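Local coordinates for protein lipase (Rhizopus chinensis, PDB 6A0W) that probably hydrolyses ester bonds of triacylglycerols as a class 3 lipase of the alpha/beta-hydrolase fold, its substrate affinity regulated by an N-terminal polypeptide segment, at residues E32-L44 with P256-Q270. Residues are numbered along the deposited sequence; the frame is centred on the assembly and turned at random.
Sequences EVVTATAAQIKEL and PADVQICTSNIETKQ. With SO4 (sulfate ion), chain B.
An outermost strand of the central sheet, Val33-Thr35, is laid antiparallel on strand 258-262. Val34 and Ile261 are the hydrogen-bonded pair: Val34 N gives to Ile261 O at 2.9 Å, and Ile261 N returns the bond to Val34 O. Beyond them Ala36 N donates to Val259 O in a nearly straight bond (2.8 Å, 175°). At the other end Glu32 O is gripped twice by Thr263, by its N almost head-on and by OG1 (3.0 Å) from above the carbonyl plane; a water gives it a third donor. Thr263 OG1 sits between its own N and carbonyl carbon (chi1 52°), which brings it over that oxygen.

On the face with Val33 and Cys262, the bent Gln260 side chain (chi2 -55°) swings its amide to Thr35. NE2 donates in the amide plane to Thr35 OG1 at 2.8 Å and also to Asp258 OD1, so two bonds fix the amide's rotation; a water joins its OE1 to Thr35 OG1. Val33 CG2 rests against Cys262 SG, which is disulfide-bonded to Cys271. On the other face Ile261 CD1 reaches Ala36 CB at 3.7 Å and the Gln40 amide.

Past the strand, Ile41 and Val259 meet tip to tip, CD1 to CG2 at 3.6 Å. Thr37 and Gln40 form a capping box, starting the helix beside this antiparallel edge of an alpha/beta-hydrolase sheet.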
# COMPACT_ATOMS: atom_id res chain seq x y z
N GLU A 32 -11.55 14.98 -11.42
CA GLU A 32 -11.25 14.66 -12.80
C GLU A 32 -10.29 13.46 -12.91
O GLU A 32 -9.72 12.99 -11.93
CB GLU A 32 -10.64 15.88 -13.48
CG GLU A 32 -9.38 16.37 -12.80
CD GLU A 32 -8.13 16.12 -13.62
OE1 GLU A 32 -8.05 15.05 -14.26
OE2 GLU A 32 -7.19 16.96 -13.58
N VAL A 33 -10.11 13.00 -14.14
CA VAL A 33 -9.47 11.73 -14.46
C VAL A 33 -8.48 11.96 -15.58
O VAL A 33 -8.87 12.32 -16.68
CB VAL A 33 -10.52 10.72 -14.96
CG1 VAL A 33 -9.84 9.43 -15.40
CG2 VAL A 33 -11.56 10.50 -13.87
N VAL A 34 -7.22 11.70 -15.33
CA VAL A 34 -6.20 11.99 -16.30
C VAL A 34 -5.35 10.75 -16.47
O VAL A 34 -5.08 10.01 -15.50
CB VAL A 34 -5.33 13.18 -15.82
CG1 VAL A 34 -4.52 12.80 -14.60
CG2 VAL A 34 -4.39 13.66 -16.90
N THR A 35 -4.83 10.57 -17.68
CA THR A 35 -4.03 9.42 -18.00
C THR A 35 -2.67 9.67 -17.38
O THR A 35 -2.14 10.76 -17.48
CB THR A 35 -3.97 9.21 -19.54
OG1 THR A 35 -5.30 8.88 -19.97
CG2 THR A 35 -3.03 8.10 -19.90
N ALA A 36 -2.09 8.66 -16.73
CA ALA A 36 -0.77 8.81 -16.13
C ALA A 36 0.28 8.91 -17.23
O ALA A 36 0.26 8.18 -18.21
CB ALA A 36 -0.45 7.65 -15.20
N THR A 37 1.22 9.83 -17.06
CA THR A 37 2.36 9.85 -17.92
C THR A 37 3.29 8.67 -17.70
O THR A 37 3.28 8.04 -16.63
CB THR A 37 3.19 11.12 -17.69
OG1 THR A 37 3.80 11.04 -16.39
CG2 THR A 37 2.30 12.38 -17.84
N ALA A 38 4.14 8.45 -18.70
CA ALA A 38 5.15 7.41 -18.65
C ALA A 38 5.98 7.57 -17.40
O ALA A 38 6.35 6.58 -16.76
CB ALA A 38 6.05 7.49 -19.88
N ALA A 39 6.40 8.80 -17.15
CA ALA A 39 7.22 9.09 -15.96
C ALA A 39 6.52 8.70 -14.64
O ALA A 39 7.17 8.13 -13.77
CB ALA A 39 7.60 10.57 -15.91
N GLN A 40 5.24 9.04 -14.49
CA GLN A 40 4.44 8.68 -13.31
C GLN A 40 4.29 7.17 -13.18
O GLN A 40 4.57 6.61 -12.13
CB GLN A 40 3.06 9.32 -13.35
CG GLN A 40 3.06 10.83 -13.17
CD GLN A 40 1.71 11.46 -13.42
OE1 GLN A 40 1.09 11.24 -14.46
NE2 GLN A 40 1.21 12.18 -12.42
N ILE A 41 4.04 6.50 -14.30
CA ILE A 41 3.96 5.04 -14.32
C ILE A 41 5.28 4.43 -13.87
O ILE A 41 5.31 3.46 -13.11
CB ILE A 41 3.52 4.50 -15.72
CG1 ILE A 41 2.05 4.82 -15.97
CG2 ILE A 41 3.77 3.01 -15.90
CD1 ILE A 41 1.67 4.71 -17.43
N LYS A 42 6.37 4.94 -14.39
CA LYS A 42 7.66 4.44 -13.97
C LYS A 42 7.86 4.55 -12.45
O LYS A 42 8.47 3.69 -11.81
CB LYS A 42 8.76 5.20 -14.68
CG LYS A 42 10.14 4.60 -14.49
CD LYS A 42 11.13 5.32 -15.40
CE LYS A 42 12.19 4.38 -15.94
NZ LYS A 42 13.50 4.65 -15.28
N GLU A 43 7.40 5.64 -11.88
CA GLU A 43 7.65 5.87 -10.47
C GLU A 43 6.75 4.96 -9.63
O GLU A 43 7.21 4.34 -8.66
CB GLU A 43 7.45 7.35 -10.15
CG GLU A 43 7.17 7.61 -8.69
CD GLU A 43 6.97 9.07 -8.43
OE1 GLU A 43 5.80 9.52 -8.45
OE2 GLU A 43 7.99 9.73 -8.19
N LEU A 44 5.50 4.78 -10.05
CA LEU A 44 4.61 3.87 -9.35
C LEU A 44 5.14 2.45 -9.45
O LEU A 44 5.13 1.68 -8.48
CB LEU A 44 3.19 3.92 -9.91
CG LEU A 44 2.57 5.30 -9.85
CD1 LEU A 44 1.33 5.30 -10.75
CD2 LEU A 44 2.21 5.66 -8.40
N PRO A 256 0.94 -1.37 -21.40
CA PRO A 256 1.82 -0.56 -20.54
C PRO A 256 1.36 0.89 -20.31
O PRO A 256 2.04 1.60 -19.57
CB PRO A 256 3.15 -0.53 -21.30
CG PRO A 256 2.73 -0.71 -22.74
CD PRO A 256 1.40 -1.42 -22.79
N ALA A 257 0.36 1.39 -21.03
CA ALA A 257 0.13 2.84 -21.02
C ALA A 257 -1.23 3.26 -20.47
O ALA A 257 -1.45 4.45 -20.21
CB ALA A 257 0.34 3.42 -22.41
N ASP A 258 -2.19 2.33 -20.39
CA ASP A 258 -3.54 2.73 -19.98
C ASP A 258 -3.62 2.63 -18.45
O ASP A 258 -4.25 1.72 -17.92
CB ASP A 258 -4.64 1.93 -20.68
CG ASP A 258 -6.02 2.46 -20.38
OD1 ASP A 258 -6.08 3.55 -19.80
OD2 ASP A 258 -7.04 1.81 -20.72
N VAL A 259 -2.97 3.57 -17.76
CA VAL A 259 -3.11 3.76 -16.31
C VAL A 259 -3.81 5.08 -16.03
O VAL A 259 -3.33 6.12 -16.45
CB VAL A 259 -1.73 3.79 -15.64
CG1 VAL A 259 -1.88 3.86 -14.12
CG2 VAL A 259 -0.91 2.55 -16.03
N GLN A 260 -4.98 5.05 -15.41
CA GLN A 260 -5.77 6.26 -15.24
C GLN A 260 -5.65 6.77 -13.79
O GLN A 260 -5.82 6.00 -12.83
CB GLN A 260 -7.24 5.99 -15.54
CG GLN A 260 -7.51 5.69 -17.01
CD GLN A 260 -6.99 6.80 -17.94
OE1 GLN A 260 -7.24 7.98 -17.71
NE2 GLN A 260 -6.19 6.43 -18.94
N ILE A 261 -5.44 8.08 -13.64
CA ILE A 261 -5.43 8.75 -12.35
C ILE A 261 -6.72 9.49 -12.06
O ILE A 261 -7.12 10.43 -12.75
CB ILE A 261 -4.21 9.67 -12.21
CG1 ILE A 261 -2.95 8.89 -12.51
CG2 ILE A 261 -4.14 10.34 -10.83
CD1 ILE A 261 -1.66 9.70 -12.39
N CYS A 262 -7.42 9.04 -11.03
CA CYS A 262 -8.52 9.81 -10.50
C CYS A 262 -7.93 10.76 -9.45
O CYS A 262 -7.61 10.34 -8.34
CB CYS A 262 -9.60 8.90 -9.90
SG CYS A 262 -10.60 8.00 -11.13
N THR A 263 -7.78 12.03 -9.82
CA THR A 263 -6.95 12.98 -9.09
C THR A 263 -7.55 13.42 -7.76
O THR A 263 -6.88 14.04 -6.96
CB THR A 263 -6.70 14.27 -9.91
OG1 THR A 263 -7.98 14.77 -10.33
CG2 THR A 263 -5.81 13.98 -11.09
N SER A 264 -8.83 13.19 -7.55
CA SER A 264 -9.48 13.51 -6.29
C SER A 264 -8.87 12.71 -5.13
O SER A 264 -8.44 11.58 -5.33
CB SER A 264 -10.97 13.18 -6.43
OG SER A 264 -11.65 13.03 -5.17
N ASN A 265 -8.93 13.24 -3.90
CA ASN A 265 -8.28 12.61 -2.75
C ASN A 265 -9.25 11.81 -1.84
O ASN A 265 -8.93 11.45 -0.71
CB ASN A 265 -7.47 13.63 -1.95
CG ASN A 265 -8.34 14.74 -1.35
OD1 ASN A 265 -9.58 14.75 -1.49
ND2 ASN A 265 -7.70 15.66 -0.65
N ILE A 266 -10.47 11.61 -2.34
CA ILE A 266 -11.47 10.75 -1.75
C ILE A 266 -11.97 9.85 -2.85
O ILE A 266 -12.10 10.28 -4.01
CB ILE A 266 -12.65 11.53 -1.17
CG1 ILE A 266 -12.18 12.34 0.04
CG2 ILE A 266 -13.80 10.61 -0.75
CD1 ILE A 266 -11.86 11.52 1.26
N GLU A 267 -12.11 8.57 -2.55
CA GLU A 267 -12.37 7.62 -3.62
C GLU A 267 -13.57 8.04 -4.47
O GLU A 267 -14.60 8.42 -3.94
CB GLU A 267 -12.61 6.22 -3.07
CG GLU A 267 -13.69 6.03 -2.02
CD GLU A 267 -13.72 4.58 -1.54
OE1 GLU A 267 -14.10 3.74 -2.36
OE2 GLU A 267 -13.49 4.32 -0.34
N THR A 268 -13.50 7.73 -5.76
CA THR A 268 -14.54 8.13 -6.74
C THR A 268 -15.14 6.91 -7.42
O THR A 268 -14.66 5.78 -7.27
CB THR A 268 -13.92 8.96 -7.90
OG1 THR A 268 -13.04 8.12 -8.68
CG2 THR A 268 -13.09 10.15 -7.34
N LYS A 269 -16.15 7.17 -8.24
CA LYS A 269 -16.85 6.14 -8.99
C LYS A 269 -16.17 5.86 -10.30
O LYS A 269 -16.46 4.86 -10.95
CB LYS A 269 -18.30 6.57 -9.23
CG LYS A 269 -19.16 6.61 -7.98
CD LYS A 269 -20.42 5.77 -8.16
CE LYS A 269 -21.15 5.48 -6.85
NZ LYS A 269 -20.54 4.35 -6.10
N GLN A 270 -15.18 6.67 -10.65
CA GLN A 270 -14.66 6.66 -12.01
C GLN A 270 -13.46 5.77 -12.24
O GLN A 270 -13.16 5.49 -13.39
CB GLN A 270 -14.37 8.07 -12.52
CG GLN A 270 -15.54 9.05 -12.39
CD GLN A 270 -15.28 10.05 -11.29
OE1 GLN A 270 -14.18 10.62 -11.22
NE2 GLN A 270 -16.22 10.19 -10.36
S SO4 B . 2.71 12.81 -8.95
O1 SO4 B . 1.83 11.79 -8.38
O2 SO4 B . 3.93 12.23 -9.47
O3 SO4 B . 1.97 13.50 -10.00
O4 SO4 B . 3.05 13.78 -7.91
O HOH W 1 -10.86 12.15 -9.58
O HOH W 2 -7.86 9.81 -19.39
O HOH W 3 0.53 6.47 -20.37